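Local coordinates for 3-oxoacyl-[acyl-carrier-protein] synthase 3 (Micrococcus luteus NCTC 2665, PDB 4EWP), which probably catalyses the first condensation of fatty acid synthesis, joining an acetyl-CoA-derived acyl group to two carbons from malonyl-ACP, at residues K253-A258 with K287-P292. Numbering follows the deposited sequence.
Sequences KVAREA and KQLKLP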
loop_
_atom_site.group_PDB
_atom_site.type_symbol
_atom_site.label_atom_id
_atom_site.label_comp_id
_atom_site.label_asym_id
_atom_site.label_seq_id
_atom_site.Cartn_x
_atom_site.Cartn_y
_atom_site.Cartn_z
ATOM N N LYS A 253 -0.233 -8.562 24.739
ATOM C CA LYS A 253 0.179 -9.928 24.416
ATOM C C LYS A 253 1.112 -9.906 23.213
ATOM O O LYS A 253 2.093 -10.650 23.164
ATOM C CB LYS A 253 -1.035 -10.815 24.131
ATOM C CG LYS A 253 -2.099 -10.750 25.221
ATOM C CD LYS A 253 -3.227 -11.752 24.984
ATOM C CE LYS A 253 -4.314 -11.609 26.036
ATOM N NZ LYS A 253 -5.316 -12.701 25.929
ATOM N N VAL A 254 0.803 -9.044 22.246
ATOM C CA VAL A 254 1.657 -8.879 21.078
ATOM C C VAL A 254 3.047 -8.390 21.524
ATOM O O VAL A 254 4.081 -8.925 21.110
ATOM C CB VAL A 254 1.034 -7.893 20.056
ATOM C CG1 VAL A 254 1.998 -7.614 18.889
ATOM C CG2 VAL A 254 -0.310 -8.425 19.543
ATOM N N ALA A 255 3.071 -7.386 22.388
ATOM C CA ALA A 255 4.349 -6.859 22.864
ATOM C C ALA A 255 5.178 -7.933 23.579
ATOM O O ALA A 255 6.384 -8.063 23.353
ATOM C CB ALA A 255 4.122 -5.657 23.770
ATOM N N ARG A 256 4.541 -8.709 24.444
ATOM C CA ARG A 256 5.270 -9.766 25.141
ATOM C C ARG A 256 5.758 -10.798 24.130
ATOM O O ARG A 256 6.866 -11.326 24.243
ATOM C CB ARG A 256 4.427 -10.413 26.250
ATOM C CG ARG A 256 4.269 -9.508 27.489
ATOM C CD ARG A 256 3.515 -10.188 28.646
ATOM N NE ARG A 256 2.111 -10.421 28.309
ATOM C CZ ARG A 256 1.081 -9.776 28.854
ATOM N NH1 ARG A 256 1.282 -8.854 29.799
ATOM N NH2 ARG A 256 -0.155 -10.067 28.461
ATOM N N GLU A 257 4.939 -11.071 23.124
ATOM C CA GLU A 257 5.357 -11.981 22.082
ATOM C C GLU A 257 6.578 -11.421 21.320
ATOM O O GLU A 257 7.533 -12.147 21.047
ATOM C CB GLU A 257 4.190 -12.263 21.146
ATOM C CG GLU A 257 4.326 -13.548 20.356
ATOM C CD GLU A 257 3.077 -13.854 19.546
ATOM O OE1 GLU A 257 1.960 -13.568 20.051
ATOM O OE2 GLU A 257 3.221 -14.370 18.411
ATOM N N ALA A 258 6.544 -10.130 20.991
ATOM C CA ALA A 258 7.660 -9.486 20.302
ATOM C C ALA A 258 8.932 -9.556 21.160
ATOM O O ALA A 258 9.996 -9.956 20.690
ATOM C CB ALA A 258 7.308 -8.029 19.931
ATOM N N LYS A 287 2.148 -0.160 32.124
ATOM C CA LYS A 287 1.952 -0.869 33.385
ATOM C C LYS A 287 1.873 -2.375 33.140
ATOM O O LYS A 287 2.406 -3.179 33.906
ATOM C CB LYS A 287 0.681 -0.379 34.076
ATOM C CG LYS A 287 0.276 -1.200 35.299
ATOM C CD LYS A 287 -0.972 -0.625 35.977
ATOM C CE LYS A 287 -1.518 -1.580 37.048
ATOM N NZ LYS A 287 -2.640 -0.982 37.834
ATOM N N GLN A 288 1.208 -2.759 32.059
ATOM C CA GLN A 288 0.960 -4.171 31.801
ATOM C C GLN A 288 2.281 -4.908 31.466
ATOM O O GLN A 288 2.474 -6.089 31.803
ATOM C CB GLN A 288 -0.089 -4.307 30.692
ATOM C CG GLN A 288 -0.675 -5.702 30.539
ATOM C CD GLN A 288 -1.465 -6.162 31.758
ATOM O OE1 GLN A 288 -1.901 -5.350 32.580
ATOM N NE2 GLN A 288 -1.654 -7.478 31.877
ATOM N N LEU A 289 3.206 -4.182 30.842
ATOM C CA LEU A 289 4.506 -4.741 30.476
ATOM C C LEU A 289 5.497 -4.833 31.627
ATOM O O LEU A 289 6.621 -5.300 31.441
ATOM C CB LEU A 289 5.132 -3.940 29.344
ATOM C CG LEU A 289 4.383 -4.044 28.021
ATOM C CD1 LEU A 289 5.143 -3.329 26.913
ATOM C CD2 LEU A 289 4.170 -5.505 27.680
ATOM N N LYS A 290 5.083 -4.377 32.807
ATOM C CA LYS A 290 5.918 -4.427 33.999
ATOM C C LYS A 290 7.311 -3.834 33.800
ATOM O O LYS A 290 8.302 -4.418 34.238
ATOM C CB LYS A 290 6.054 -5.872 34.484
ATOM C CG LYS A 290 4.763 -6.492 34.983
ATOM C CD LYS A 290 4.989 -7.938 35.410
ATOM C CE LYS A 290 3.718 -8.556 35.988
ATOM N NZ LYS A 290 3.383 -8.013 37.342
ATOM N N LEU A 291 7.387 -2.666 33.170
ATOM C CA LEU A 291 8.677 -2.067 32.839
ATOM C C LEU A 291 9.356 -1.538 34.092
ATOM O O LEU A 291 8.685 -1.039 34.993
ATOM C CB LEU A 291 8.488 -0.912 31.867
ATOM C CG LEU A 291 7.764 -1.163 30.549
ATOM C CD1 LEU A 291 7.660 0.135 29.776
ATOM C CD2 LEU A 291 8.482 -2.215 29.729
ATOM N N PRO A 292 10.692 -1.634 34.158
ATOM C CA PRO A 292 11.382 -0.953 35.255
ATOM C C PRO A 292 11.345 0.544 35.003
ATOM O O PRO A 292 11.038 0.979 33.893
ATOM C CB PRO A 292 12.827 -1.461 35.152
ATOM C CG PRO A 292 12.819 -2.564 34.141
ATOM C CD PRO A 292 11.625 -2.338 33.268
#
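Gln-288, closing helix 279-288, meets Arg-256 of helix 240-262 through both its backbone and its side chain. Its carbonyl O lies at the edge of the guanidinium, near the plane of that group, but 3.6 Å from Arg-256 NH1, too long to count as a hydrogen bond. A bend of the arginine chain at chi3 (-68°) goes with this placing of NH1. CG of Gln-288 also approaches NH1 (3.8 Å), and the amide plane is turned 68° from the guanidinium, so the two flat groups do not stack. Trp-249 and Ala-252, a turn or two earlier on helix 240-262, also touch the Gln-288 side chain. Next, Leu-289 carries the apolar part: its CD2 reaches the CB of Ala-255 at 3.9 Å and the CG of Arg-256 at 4.0 Å, while CD1 packs on the same Ala-255 methyl. Leu-289 and Ala-255 both rest on Leu-332, where helix 240-262 and the end of helix 279-288 pack against the sheet containing strand 330-337, in the C-terminal half of the thiolase fold. At Lys-290, positive phi and a Schellman motif end the helix. Apolar contacts thus join the segments without a hydrogen bond, and the guanidinium beside the helix's C-terminal carbonyl probably adds longer-range electrostatic attraction on the more exposed side.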